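Local coordinates for protein tRNA-5-methyluridine(54) 2-sulfurtransferase (Pyrococcus horikoshii, PDB 5MKO) that uses an iron-sulfur cluster to catalyse the ATP-dependent 2-thiolation of 5-methyluridine 54 in the T loop of tRNA, a modification that stabilises tRNAs at high temperature, at residues K45-D50 against F192-K197; L54-G59 against D152-G157; L80-G85 against V111-I116; L84-Y89 against E221-A226. All blocks are in the same frame, centred on the assembly; numbering follows the deposited sequence.

How the contacts relate
Contacts 1, 2 and 3 reach one sheet of the PP-loop domain. Contact 2 joins strand 52-56 to strand 153-155. Strand 194-196 of contact 1 bonds to the outer side of the latter (Lys194 O to Ile154 N, 2.8 Å), and strand 76-83 of contact 3 to the other side of the pair (Val57 N to Leu80 O, 2.8 Å). AMP spans contacts 2 and 3, centres about 15 Å apart: contact 2 hydrogen-bonds the ribose, contact 3 the adenine edge. Contact 4 shares Leu84 and Gly85 with contact 3 and carries a cluster ligand, Cys223. Its centre lies about 13 Å from that of contact 3, but about 29 Å from that of contact 1.

Contact 1. Residues K45-D50 against F192-K197; sequences KLLTKD and FIKKVK
The side chain of Lys194 leaves its strand with CG anti to the backbone N (chi1 172°) and bends once, at chi3 (89°), which brings NZ to the carbonyl of Leu46. Strand 194-196 belongs to the central sheet of the PP-loop fold, and 45-50 is the connection leading from the end of helix 26-43 into its strand 52-56. Lysine suits position 194 because its long chain spans to this loop and its charge pairs with Glu51 as well. With an alanine here, Leu46 O and the Glu51 carboxylate would probably lose the ammonium group they share. Beside this polar link, Val196 presents both branches: CB and CG1 lie against Leu46 CG, each at 3.8 Å, and CG2 meets Leu47 CD2 at 3.7 Å. Leu46 also packs on Ile185 of the neighbouring strand. In the lysine bond itself, Lys194 NZ lies 2.8 Å from Leu46 O, the nitrogen tilted 18° from the carbonyl plane.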
loop_
_atom_site.group_PDB
_atom_site.type_symbol
_atom_site.label_atom_id
_atom_site.label_comp_id
_atom_site.label_asym_id
_atom_site.label_seq_id
_atom_site.Cartn_x
_atom_site.Cartn_y
_atom_site.Cartn_z
ATOM N N LYS A 45 -10.406 -22.681 -7.183
ATOM C CA LYS A 45 -10.251 -24.078 -7.637
ATOM C C LYS A 45 -8.849 -24.600 -7.283
ATOM O O LYS A 45 -8.100 -25.089 -8.138
ATOM C CB LYS A 45 -10.607 -24.247 -9.131
ATOM C CG LYS A 45 -12.089 -24.053 -9.432
ATOM C CD LYS A 45 -12.309 -22.878 -10.367
ATOM C CE LYS A 45 -13.730 -22.368 -10.325
ATOM N NZ LYS A 45 -13.974 -21.489 -9.146
ATOM N N LEU A 46 -8.503 -24.435 -5.995
ATOM C CA LEU A 46 -7.224 -24.784 -5.397
ATOM C C LEU A 46 -6.937 -26.265 -5.478
ATOM O O LEU A 46 -5.944 -26.652 -6.091
ATOM C CB LEU A 46 -7.182 -24.307 -3.927
ATOM C CG LEU A 46 -6.390 -23.044 -3.581
ATOM C CD1 LEU A 46 -6.957 -21.834 -4.233
ATOM C CD2 LEU A 46 -6.435 -22.789 -2.103
ATOM N N LEU A 47 -7.803 -27.095 -4.861
ATOM C CA LEU A 47 -7.612 -28.538 -4.787
ATOM C C LEU A 47 -8.886 -29.331 -5.074
ATOM O O LEU A 47 -9.992 -28.786 -5.042
ATOM C CB LEU A 47 -7.109 -28.915 -3.376
ATOM C CG LEU A 47 -5.860 -28.224 -2.834
ATOM C CD1 LEU A 47 -5.873 -28.203 -1.332
ATOM C CD2 LEU A 47 -4.595 -28.861 -3.366
ATOM N N THR A 48 -8.703 -30.637 -5.344
ATOM C CA THR A 48 -9.750 -31.641 -5.537
ATOM C C THR A 48 -9.487 -32.685 -4.444
ATOM O O THR A 48 -8.367 -32.741 -3.922
ATOM C CB THR A 48 -9.750 -32.241 -6.966
ATOM O OG1 THR A 48 -8.616 -33.081 -7.164
ATOM C CG2 THR A 48 -9.837 -31.189 -8.059
ATOM N N LYS A 49 -10.497 -33.492 -4.080
ATOM C CA LYS A 49 -10.320 -34.481 -3.014
ATOM C C LYS A 49 -9.549 -35.736 -3.458
ATOM O O LYS A 49 -9.090 -36.494 -2.601
ATOM C CB LYS A 49 -11.660 -34.830 -2.346
ATOM C CG LYS A 49 -12.004 -33.826 -1.245
ATOM C CD LYS A 49 -13.415 -33.951 -0.732
ATOM C CE LYS A 49 -13.739 -32.803 0.186
ATOM N NZ LYS A 49 -15.140 -32.864 0.674
ATOM N N ASP A 50 -9.351 -35.919 -4.780
ATOM C CA ASP A 50 -8.616 -37.059 -5.345
ATOM C C ASP A 50 -7.089 -36.885 -5.304
ATOM O O ASP A 50 -6.368 -37.883 -5.231
ATOM C CB ASP A 50 -9.100 -37.389 -6.774
ATOM C CG ASP A 50 -9.078 -36.212 -7.730
ATOM O OD1 ASP A 50 -7.968 -35.815 -8.163
ATOM O OD2 ASP A 50 -10.171 -35.689 -8.055
ATOM N N PHE A 192 7.983 -27.980 -11.627
ATOM C CA PHE A 192 7.498 -27.133 -10.540
ATOM C C PHE A 192 6.086 -27.588 -10.214
ATOM O O PHE A 192 5.177 -27.362 -11.006
ATOM C CB PHE A 192 7.446 -25.646 -10.958
ATOM C CG PHE A 192 8.715 -24.828 -10.900
ATOM C CD1 PHE A 192 9.508 -24.820 -9.756
ATOM C CD2 PHE A 192 9.053 -23.973 -11.943
ATOM C CE1 PHE A 192 10.657 -24.026 -9.687
ATOM C CE2 PHE A 192 10.194 -23.169 -11.869
ATOM C CZ PHE A 192 10.989 -23.200 -10.742
ATOM N N ILE A 193 5.910 -28.238 -9.063
ATOM C CA ILE A 193 4.617 -28.734 -8.572
ATOM C C ILE A 193 3.698 -27.540 -8.220
ATOM O O ILE A 193 4.185 -26.464 -7.858
ATOM C CB ILE A 193 4.836 -29.722 -7.366
ATOM C CG1 ILE A 193 5.799 -30.897 -7.723
ATOM C CG2 ILE A 193 3.528 -30.240 -6.738
ATOM C CD1 ILE A 193 5.446 -31.792 -8.957
ATOM N N LYS A 194 2.373 -27.731 -8.379
ATOM C CA LYS A 194 1.354 -26.737 -8.061
ATOM C C LYS A 194 1.435 -26.396 -6.572
ATOM O O LYS A 194 1.406 -27.298 -5.731
ATOM C CB LYS A 194 -0.046 -27.268 -8.420
ATOM C CG LYS A 194 -1.193 -26.373 -7.952
ATOM C CD LYS A 194 -2.555 -26.877 -8.406
ATOM C CE LYS A 194 -3.189 -27.846 -7.437
ATOM N NZ LYS A 194 -4.545 -28.275 -7.885
ATOM N N LYS A 195 1.596 -25.096 -6.258
ATOM C CA LYS A 195 1.646 -24.576 -4.893
ATOM C C LYS A 195 0.326 -23.860 -4.631
ATOM O O LYS A 195 -0.133 -23.102 -5.481
ATOM C CB LYS A 195 2.837 -23.628 -4.691
ATOM C CG LYS A 195 4.146 -24.325 -4.347
ATOM C CD LYS A 195 5.134 -23.368 -3.661
ATOM C CE LYS A 195 6.449 -23.996 -3.224
ATOM N NZ LYS A 195 7.352 -24.342 -4.371
ATOM N N VAL A 196 -0.311 -24.128 -3.486
ATOM C CA VAL A 196 -1.592 -23.507 -3.125
ATOM C C VAL A 196 -1.572 -22.928 -1.703
ATOM O O VAL A 196 -0.779 -23.367 -0.860
ATOM C CB VAL A 196 -2.830 -24.414 -3.362
ATOM C CG1 VAL A 196 -3.111 -24.602 -4.849
ATOM C CG2 VAL A 196 -2.703 -25.756 -2.640
ATOM N N LYS A 197 -2.453 -21.934 -1.454
ATOM C CA LYS A 197 -2.591 -21.258 -0.161
ATOM C C LYS A 197 -4.033 -21.395 0.379
ATOM O O LYS A 197 -4.849 -20.498 0.159
ATOM C CB LYS A 197 -2.130 -19.791 -0.248
ATOM C CG LYS A 197 -0.624 -19.649 -0.386
ATOM C CD LYS A 197 -0.205 -18.301 -0.944
ATOM C CE LYS A 197 1.298 -18.196 -0.992
ATOM N NZ LYS A 197 1.755 -16.896 -1.511
#

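Contact 2. Residues L54-G59 against D152-G157; sequences LVAVSG and DAIATG. With AMP (adenosine monophosphate), chain C.
Ala56, whose N bonds to Ala155 O at 3.2 Å, and Gly157 close together on the AMP ribose. Ala56 O accepts from the ribose O2' at 2.7 Å, and Gly157 N donates to the same O2' at 3.1 Å, with a weak hydrogen bond to O3'. Any CB on Gly157 would collide with O3', and the small Ala56 CB leaves the base room, lying 3.4 Å from AMP N3. Ser58, where the PP-loop opens, lays its CB over the face of the five-membered ring of the purine, 3.3 Å from AMP N7, while its OG bonds to Ser63. What positions this first shell is the strand pairing behind it: Leu54 N to Ala153 O, then Ala155 N to Leu54 O at 2.9 Å. Further out, Leu54 and Ile154 turn to one face, under helix 132-148, and Val55 and Ala155 to the other, under helix 61-72. Since O2' both gives and receives through main-chain groups, the site is likely to read the ribose hydroxyl with little dependence on side-chain chemistry.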
loop_
_atom_site.group_PDB
_atom_site.type_symbol
_atom_site.label_atom_id
_atom_site.label_comp_id
_atom_site.label_asym_id
_atom_site.label_seq_id
_atom_site.Cartn_x
_atom_site.Cartn_y
_atom_site.Cartn_z
ATOM N N LEU A 54 0.777 -32.357 -0.397
ATOM C CA LEU A 54 1.935 -32.303 0.489
ATOM C C LEU A 54 1.902 -30.984 1.263
ATOM O O LEU A 54 2.030 -29.915 0.667
ATOM C CB LEU A 54 3.267 -32.475 -0.269
ATOM C CG LEU A 54 4.545 -32.420 0.589
ATOM C CD1 LEU A 54 4.779 -33.724 1.343
ATOM C CD2 LEU A 54 5.749 -32.090 -0.255
ATOM N N VAL A 55 1.704 -31.064 2.585
ATOM C CA VAL A 55 1.679 -29.877 3.430
ATOM C C VAL A 55 3.076 -29.643 4.009
ATOM O O VAL A 55 3.599 -30.480 4.741
ATOM C CB VAL A 55 0.544 -29.847 4.503
ATOM C CG1 VAL A 55 0.481 -28.478 5.196
ATOM C CG2 VAL A 55 -0.812 -30.197 3.886
ATOM N N ALA A 56 3.685 -28.511 3.635
ATOM C CA ALA A 56 5.001 -28.115 4.105
ATOM C C ALA A 56 4.790 -27.558 5.518
ATOM O O ALA A 56 4.207 -26.482 5.675
ATOM C CB ALA A 56 5.574 -27.061 3.177
ATOM N N VAL A 57 5.155 -28.345 6.542
ATOM C CA VAL A 57 4.951 -27.986 7.947
ATOM C C VAL A 57 6.253 -27.474 8.576
ATOM O O VAL A 57 7.262 -28.174 8.595
ATOM C CB VAL A 57 4.250 -29.100 8.784
ATOM C CG1 VAL A 57 2.855 -29.399 8.246
ATOM C CG2 VAL A 57 5.083 -30.375 8.852
ATOM N N SER A 58 6.221 -26.239 9.064
ATOM C CA SER A 58 7.367 -25.542 9.656
ATOM C C SER A 58 7.556 -25.764 11.150
ATOM O O SER A 58 8.675 -25.605 11.654
ATOM C CB SER A 58 7.240 -24.043 9.411
ATOM O OG SER A 58 5.961 -23.561 9.786
ATOM N N GLY A 59 6.465 -26.086 11.839
ATOM C CA GLY A 59 6.422 -26.199 13.290
ATOM C C GLY A 59 5.615 -25.050 13.867
ATOM O O GLY A 59 5.268 -25.065 15.050
ATOM N N ASP A 152 0.604 -34.333 -6.114
ATOM C CA ASP A 152 -0.148 -33.499 -7.045
ATOM C C ASP A 152 -0.118 -32.009 -6.726
ATOM O O ASP A 152 -0.236 -31.189 -7.640
ATOM C CB ASP A 152 -1.584 -34.013 -7.151
ATOM C CG ASP A 152 -1.661 -35.396 -7.769
ATOM O OD1 ASP A 152 -1.320 -35.531 -8.971
ATOM O OD2 ASP A 152 -2.043 -36.348 -7.049
ATOM N N ALA A 153 0.043 -31.654 -5.440
ATOM C CA ALA A 153 0.065 -30.268 -4.980
ATOM C C ALA A 153 0.844 -30.082 -3.680
ATOM O O ALA A 153 0.961 -31.023 -2.890
ATOM C CB ALA A 153 -1.362 -29.777 -4.789
ATOM N N ILE A 154 1.353 -28.851 -3.457
ATOM C CA ILE A 154 2.034 -28.426 -2.228
ATOM C C ILE A 154 1.144 -27.354 -1.614
ATOM O O ILE A 154 0.722 -26.444 -2.319
ATOM C CB ILE A 154 3.492 -27.881 -2.404
ATOM C CG1 ILE A 154 4.370 -28.779 -3.293
ATOM C CG2 ILE A 154 4.143 -27.656 -1.033
ATOM C CD1 ILE A 154 5.722 -28.169 -3.718
ATOM N N ALA A 155 0.853 -27.463 -0.318
ATOM C CA ALA A 155 0.052 -26.471 0.390
ATOM C C ALA A 155 0.901 -25.842 1.491
ATOM O O ALA A 155 1.573 -26.554 2.249
ATOM C CB ALA A 155 -1.203 -27.109 0.966
ATOM N N THR A 156 0.920 -24.501 1.528
ATOM C CA THR A 156 1.671 -23.739 2.519
ATOM C C THR A 156 0.712 -23.044 3.484
ATOM O O THR A 156 -0.492 -23.001 3.226
ATOM C CB THR A 156 2.708 -22.811 1.865
ATOM O OG1 THR A 156 2.066 -21.915 0.954
ATOM C CG2 THR A 156 3.840 -23.572 1.191
ATOM N N GLY A 157 1.255 -22.538 4.590
ATOM C CA GLY A 157 0.491 -21.887 5.650
ATOM C C GLY A 157 0.178 -20.410 5.499
ATOM O O GLY A 157 -0.432 -19.838 6.406
HETATM P P AMP C . 7.995 -18.663 5.662
HETATM O O1P AMP C . 8.890 -19.029 6.873
HETATM O O2P AMP C . 6.874 -17.677 6.111
HETATM O O3P AMP C . 8.754 -18.213 4.449
HETATM O "O5'" AMP C . 7.241 -19.991 5.275
HETATM C "C5'" AMP C . 6.151 -20.080 4.338
HETATM C "C4'" AMP C . 5.575 -21.466 4.422
HETATM O "O4'" AMP C . 6.610 -22.435 4.148
HETATM C "C3'" AMP C . 5.041 -21.850 5.791
HETATM O "O3'" AMP C . 3.724 -21.346 5.977
HETATM C "C2'" AMP C . 5.130 -23.373 5.752
HETATM O "O2'" AMP C . 4.031 -23.914 5.027
HETATM C "C1'" AMP C . 6.421 -23.589 4.950
HETATM N N9 AMP C . 7.631 -23.819 5.744
HETATM C C8 AMP C . 8.410 -22.872 6.354
HETATM N N7 AMP C . 9.444 -23.360 6.998
HETATM C C5 AMP C . 9.343 -24.728 6.791
HETATM C C6 AMP C . 10.131 -25.814 7.220
HETATM N N6 AMP C . 11.184 -25.693 8.033
HETATM N N1 AMP C . 9.769 -27.054 6.815
HETATM C C2 AMP C . 8.682 -27.190 6.047
HETATM N N3 AMP C . 7.848 -26.246 5.607
HETATM C C4 AMP C . 8.234 -25.025 6.013
#

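Contact 3. Residues L80-G85 against V111-I116; sequences LHINLG and VRIKEI. With AMP (adenosine monophosphate), chain C.
Asn83 N donates to Val111 O at 2.8 Å, and Val111 O also has a CA-H...O contact from Ile82 CA, 3.4 Å away on the neighbouring strand. With Val111 N to His81 O and Ile113 N to Asn83 O, this makes the parallel pairing at the end of a beta-alpha-beta crossover, strand 76-83, helix 90-104, strand 108-112. The last of these bonds uses the first residue of helix 113-116, after its N-cap Arg112. On one face, branched aliphatics suit the core: the side chains of Ile82 and Ile113 cross at about a right angle, CG2 to CG2 3.7 Å, and Leu80 CD1 meets Val111 CG2. On the other, Asn83 CB touches Arg112 CG at 3.8 Å, and the arginine reaches on to a salt bridge with Glu94. Asn83 OD1 accepts from Gly85 N in an Asx turn, whose positive phi suits glycine. A glycine in place of Ile82 would probably leave Ile113 CG2 without its mate and strip the aliphatic packing from beside the adenine, to which Ile82 CG1 comes within 3.8 Å at N1. The backbone of Ile82 reads the base itself: its N donates to AMP N1 at 2.9 Å, and N6 donates to its O at 2.8 Å. This donor-acceptor pattern matches adenine, and guanine, with O6 and a protonated N1, would probably be disfavoured.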
loop_
_atom_site.group_PDB
_atom_site.type_symbol
_atom_site.label_atom_id
_atom_site.label_comp_id
_atom_site.label_asym_id
_atom_site.label_seq_id
_atom_site.Cartn_x
_atom_site.Cartn_y
_atom_site.Cartn_z
ATOM N N LEU A 80 5.543 -32.532 5.143
ATOM C CA LEU A 80 6.991 -32.431 5.060
ATOM C C LEU A 80 7.531 -31.370 5.996
ATOM O O LEU A 80 7.077 -30.234 5.963
ATOM C CB LEU A 80 7.504 -32.211 3.615
ATOM C CG LEU A 80 9.022 -31.916 3.458
ATOM C CD1 LEU A 80 9.876 -33.124 3.757
ATOM C CD2 LEU A 80 9.346 -31.385 2.090
ATOM N N HIS A 81 8.504 -31.743 6.822
ATOM C CA HIS A 81 9.194 -30.807 7.687
ATOM C C HIS A 81 10.653 -30.782 7.274
ATOM O O HIS A 81 11.277 -31.835 7.140
ATOM C CB HIS A 81 9.043 -31.146 9.180
ATOM C CG HIS A 81 9.860 -30.244 10.057
ATOM N ND1 HIS A 81 9.505 -28.923 10.261
ATOM C CD2 HIS A 81 11.036 -30.484 10.686
ATOM C CE1 HIS A 81 10.463 -28.403 11.016
ATOM N NE2 HIS A 81 11.406 -29.304 11.298
ATOM N N ILE A 82 11.189 -29.577 7.055
ATOM C CA ILE A 82 12.592 -29.404 6.687
ATOM C C ILE A 82 13.347 -28.846 7.893
ATOM O O ILE A 82 13.038 -27.752 8.356
ATOM C CB ILE A 82 12.804 -28.569 5.383
ATOM C CG1 ILE A 82 11.796 -28.966 4.269
ATOM C CG2 ILE A 82 14.266 -28.681 4.900
ATOM C CD1 ILE A 82 11.557 -27.915 3.214
ATOM N N ASN A 83 14.285 -29.626 8.433
ATOM C CA ASN A 83 15.123 -29.245 9.567
ATOM C C ASN A 83 16.337 -28.531 8.973
ATOM O O ASN A 83 17.166 -29.162 8.306
ATOM C CB ASN A 83 15.531 -30.491 10.363
ATOM C CG ASN A 83 16.307 -30.210 11.627
ATOM O OD1 ASN A 83 17.451 -29.743 11.601
ATOM N ND2 ASN A 83 15.730 -30.562 12.762
ATOM N N LEU A 84 16.417 -27.210 9.185
ATOM C CA LEU A 84 17.494 -26.372 8.655
ATOM C C LEU A 84 18.801 -26.430 9.481
ATOM O O LEU A 84 19.712 -25.640 9.235
ATOM C CB LEU A 84 17.042 -24.908 8.442
ATOM C CG LEU A 84 15.753 -24.599 7.637
ATOM C CD1 LEU A 84 15.659 -25.345 6.297
ATOM C CD2 LEU A 84 14.529 -24.700 8.487
ATOM N N GLY A 85 18.863 -27.352 10.443
ATOM C CA GLY A 85 20.031 -27.602 11.282
ATOM C C GLY A 85 20.531 -26.454 12.134
ATOM O O GLY A 85 21.723 -26.415 12.466
ATOM N N VAL A 111 13.183 -33.996 6.466
ATOM C CA VAL A 111 14.411 -33.805 5.694
ATOM C C VAL A 111 15.359 -32.908 6.519
ATOM O O VAL A 111 15.021 -31.769 6.825
ATOM C CB VAL A 111 14.143 -33.258 4.260
ATOM C CG1 VAL A 111 15.443 -32.858 3.566
ATOM C CG2 VAL A 111 13.378 -34.271 3.416
ATOM N N ARG A 112 16.524 -33.453 6.902
ATOM C CA ARG A 112 17.531 -32.738 7.691
ATOM C C ARG A 112 18.646 -32.277 6.743
ATOM O O ARG A 112 19.391 -33.117 6.224
ATOM C CB ARG A 112 18.060 -33.626 8.840
ATOM C CG ARG A 112 16.996 -33.990 9.881
ATOM C CD ARG A 112 17.531 -34.913 10.956
ATOM N NE ARG A 112 16.504 -35.308 11.923
ATOM C CZ ARG A 112 15.733 -36.388 11.807
ATOM N NH1 ARG A 112 15.857 -37.192 10.754
ATOM N NH2 ARG A 112 14.830 -36.668 12.737
ATOM N N ILE A 113 18.728 -30.945 6.489
ATOM C CA ILE A 113 19.699 -30.361 5.552
ATOM C C ILE A 113 21.166 -30.596 5.991
ATOM O O ILE A 113 22.038 -30.652 5.122
ATOM C CB ILE A 113 19.431 -28.859 5.186
ATOM C CG1 ILE A 113 19.887 -27.877 6.287
ATOM C CG2 ILE A 113 17.978 -28.606 4.785
ATOM C CD1 ILE A 113 20.444 -26.568 5.737
ATOM N N LYS A 114 21.437 -30.746 7.318
ATOM C CA LYS A 114 22.795 -31.001 7.827
ATOM C C LYS A 114 23.251 -32.410 7.462
ATOM O O LYS A 114 24.450 -32.653 7.337
ATOM C CB LYS A 114 22.909 -30.747 9.343
ATOM C CG LYS A 114 24.326 -30.392 9.792
ATOM C CD LYS A 114 24.406 -30.081 11.275
ATOM C CE LYS A 114 25.838 -29.904 11.723
ATOM N NZ LYS A 114 25.928 -29.504 13.154
ATOM N N GLU A 115 22.291 -33.323 7.256
ATOM C CA GLU A 115 22.574 -34.697 6.850
ATOM C C GLU A 115 22.748 -34.779 5.325
ATOM O O GLU A 115 23.683 -35.418 4.852
ATOM C CB GLU A 115 21.472 -35.655 7.336
ATOM C CG GLU A 115 21.457 -35.859 8.842
ATOM C CD GLU A 115 20.313 -36.675 9.418
ATOM O OE1 GLU A 115 19.488 -37.212 8.641
ATOM O OE2 GLU A 115 20.251 -36.784 10.664
ATOM N N ILE A 116 21.874 -34.115 4.565
ATOM C CA ILE A 116 21.900 -34.119 3.102
ATOM C C ILE A 116 23.025 -33.242 2.520
ATOM O O ILE A 116 23.819 -33.725 1.711
ATOM C CB ILE A 116 20.494 -33.739 2.537
ATOM C CG1 ILE A 116 19.392 -34.754 2.957
ATOM C CG2 ILE A 116 20.508 -33.507 1.022
ATOM C CD1 ILE A 116 19.584 -36.278 2.532
HETATM P P AMP C . 7.995 -18.663 5.662
HETATM O O1P AMP C . 8.890 -19.029 6.873
HETATM O O2P AMP C . 6.874 -17.677 6.111
HETATM O O3P AMP C . 8.754 -18.213 4.449
HETATM O "O5'" AMP C . 7.241 -19.991 5.275
HETATM C "C5'" AMP C . 6.151 -20.080 4.338
HETATM C "C4'" AMP C . 5.575 -21.466 4.422
HETATM O "O4'" AMP C . 6.610 -22.435 4.148
HETATM C "C3'" AMP C . 5.041 -21.850 5.791
HETATM O "O3'" AMP C . 3.724 -21.346 5.977
HETATM C "C2'" AMP C . 5.130 -23.373 5.752
HETATM O "O2'" AMP C . 4.031 -23.914 5.027
HETATM C "C1'" AMP C . 6.421 -23.589 4.950
HETATM N N9 AMP C . 7.631 -23.819 5.744
HETATM C C8 AMP C . 8.410 -22.872 6.354
HETATM N N7 AMP C . 9.444 -23.360 6.998
HETATM C C5 AMP C . 9.343 -24.728 6.791
HETATM C C6 AMP C . 10.131 -25.814 7.220
HETATM N N6 AMP C . 11.184 -25.693 8.033
HETATM N N1 AMP C . 9.769 -27.054 6.815
HETATM C C2 AMP C . 8.682 -27.190 6.047
HETATM N N3 AMP C . 7.848 -26.246 5.607
HETATM C C4 AMP C . 8.234 -25.025 6.013
#

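Contact 4. Residues L84-Y89 against E221-A226; sequences LGISGY and EECPYA. With FES (Fe2/s2 (inorganic) cluster), chain F.
Ile86 sits at the apolar centre, its CG2 3.8 Å from Tyr225 CE2 and its CD1 4.1 Å from Cys223 SG. The contact joins the loop before helix 90-104 of the PP-loop domain to the type I turn Cys223-Ala226, which carries a ligand of the iron-sulfur cluster. Branched and oily, isoleucine can touch ring and sulfur together. The cluster is modelled here as a two-iron unit, in doubtful geometry at Cys223; the active enzyme binds a four-iron cluster through Cys131, Cys134 and Cys223. Outward, Pro224 CD lies over one face of the Tyr89 ring in a CH-pi contact, 4.2 Å from the centroid, while Cys223 SG approaches the ring obliquely. In Tyr89, the N-cap of helix 90-104, chi1 near 180° (-176°) swings the ring away from its own backbone N and across to the other loop. Glu221 turns its carboxylate to a salt bridge with Lys92 and offers its carbonyl to the tyrosine: Tyr89 OH donates to Glu221 O at 2.8 Å, 24° from the carbonyl plane.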
loop_
_atom_site.group_PDB
_atom_site.type_symbol
_atom_site.label_atom_id
_atom_site.label_comp_id
_atom_site.label_asym_id
_atom_site.label_seq_id
_atom_site.Cartn_x
_atom_site.Cartn_y
_atom_site.Cartn_z
ATOM N N LEU A 84 16.417 -27.210 9.185
ATOM C CA LEU A 84 17.494 -26.372 8.655
ATOM C C LEU A 84 18.801 -26.430 9.481
ATOM O O LEU A 84 19.712 -25.640 9.235
ATOM C CB LEU A 84 17.042 -24.908 8.442
ATOM C CG LEU A 84 15.753 -24.599 7.637
ATOM C CD1 LEU A 84 15.659 -25.345 6.297
ATOM C CD2 LEU A 84 14.529 -24.700 8.487
ATOM N N GLY A 85 18.863 -27.352 10.443
ATOM C CA GLY A 85 20.031 -27.602 11.282
ATOM C C GLY A 85 20.531 -26.454 12.134
ATOM O O GLY A 85 21.723 -26.415 12.466
ATOM N N ILE A 86 19.629 -25.518 12.500
ATOM C CA ILE A 86 19.960 -24.383 13.359
ATOM C C ILE A 86 19.937 -24.909 14.804
ATOM O O ILE A 86 18.878 -25.292 15.312
ATOM C CB ILE A 86 19.018 -23.168 13.115
ATOM C CG1 ILE A 86 19.123 -22.648 11.657
ATOM C CG2 ILE A 86 19.306 -22.039 14.106
ATOM C CD1 ILE A 86 17.823 -22.115 11.076
ATOM N N SER A 87 21.127 -24.995 15.433
ATOM C CA SER A 87 21.282 -25.504 16.796
ATOM C C SER A 87 20.607 -24.610 17.824
ATOM O O SER A 87 20.965 -23.438 17.979
ATOM C CB SER A 87 22.749 -25.752 17.126
ATOM O OG SER A 87 23.208 -26.852 16.359
ATOM N N GLY A 88 19.587 -25.175 18.461
ATOM C CA GLY A 88 18.779 -24.500 19.465
ATOM C C GLY A 88 17.447 -23.997 18.946
ATOM O O GLY A 88 16.697 -23.379 19.703
ATOM N N TYR A 89 17.154 -24.230 17.649
ATOM C CA TYR A 89 15.913 -23.808 17.002
ATOM C C TYR A 89 15.277 -24.941 16.192
ATOM O O TYR A 89 14.064 -25.134 16.272
ATOM C CB TYR A 89 16.154 -22.560 16.121
ATOM C CG TYR A 89 14.908 -21.977 15.485
ATOM C CD1 TYR A 89 14.124 -21.049 16.161
ATOM C CD2 TYR A 89 14.540 -22.317 14.185
ATOM C CE1 TYR A 89 12.986 -20.492 15.572
ATOM C CE2 TYR A 89 13.397 -21.777 13.588
ATOM C CZ TYR A 89 12.626 -20.857 14.282
ATOM O OH TYR A 89 11.514 -20.303 13.684
ATOM N N GLU A 221 8.537 -18.359 17.996
ATOM C CA GLU A 221 9.914 -17.900 17.828
ATOM C C GLU A 221 10.307 -17.715 16.368
ATOM O O GLU A 221 10.258 -18.661 15.576
ATOM C CB GLU A 221 10.917 -18.814 18.568
ATOM C CG GLU A 221 10.826 -18.777 20.092
ATOM C CD GLU A 221 9.714 -19.590 20.739
ATOM O OE1 GLU A 221 9.521 -20.767 20.356
ATOM O OE2 GLU A 221 9.052 -19.055 21.656
ATOM N N GLU A 222 10.666 -16.469 16.016
ATOM C CA GLU A 222 11.133 -16.090 14.683
ATOM C C GLU A 222 12.566 -16.619 14.529
ATOM O O GLU A 222 13.144 -17.119 15.503
ATOM C CB GLU A 222 11.092 -14.558 14.515
ATOM C CG GLU A 222 9.690 -13.984 14.383
ATOM C CD GLU A 222 9.289 -13.599 12.971
ATOM O OE1 GLU A 222 9.728 -12.523 12.503
ATOM O OE2 GLU A 222 8.519 -14.360 12.339
ATOM N N CYS A 223 13.141 -16.522 13.324
ATOM C CA CYS A 223 14.495 -17.016 13.115
ATOM C C CYS A 223 15.561 -16.208 13.867
ATOM O O CYS A 223 15.551 -14.975 13.796
ATOM C CB CYS A 223 14.821 -17.135 11.635
ATOM S SG CYS A 223 15.685 -18.663 11.214
ATOM N N PRO A 224 16.486 -16.881 14.596
ATOM C CA PRO A 224 17.514 -16.135 15.345
ATOM C C PRO A 224 18.545 -15.412 14.472
ATOM O O PRO A 224 19.241 -14.525 14.973
ATOM C CB PRO A 224 18.145 -17.203 16.254
ATOM C CG PRO A 224 17.249 -18.402 16.166
ATOM C CD PRO A 224 16.633 -18.333 14.809
ATOM N N TYR A 225 18.617 -15.761 13.168
ATOM C CA TYR A 225 19.527 -15.156 12.187
ATOM C C TYR A 225 18.923 -13.945 11.435
ATOM O O TYR A 225 19.584 -13.387 10.553
ATOM C CB TYR A 225 20.008 -16.216 11.178
ATOM C CG TYR A 225 20.993 -17.221 11.733
ATOM C CD1 TYR A 225 22.302 -16.850 12.033
ATOM C CD2 TYR A 225 20.645 -18.559 11.879
ATOM C CE1 TYR A 225 23.227 -17.781 12.508
ATOM C CE2 TYR A 225 21.559 -19.498 12.356
ATOM C CZ TYR A 225 22.852 -19.107 12.662
ATOM O OH TYR A 225 23.754 -20.029 13.139
ATOM N N ALA A 226 17.683 -13.539 11.789
ATOM C CA ALA A 226 16.958 -12.435 11.145
ATOM C C ALA A 226 17.479 -11.045 11.486
ATOM O O ALA A 226 17.760 -10.755 12.650
ATOM C CB ALA A 226 15.469 -12.533 11.445
HETATM FE FE1 FES F . 15.905 -17.040 9.101
HETATM FE FE2 FES F . 15.282 -19.325 7.835
HETATM S S1 FES F . 17.275 -18.638 8.463
HETATM S S2 FES F . 13.978 -17.590 8.194
#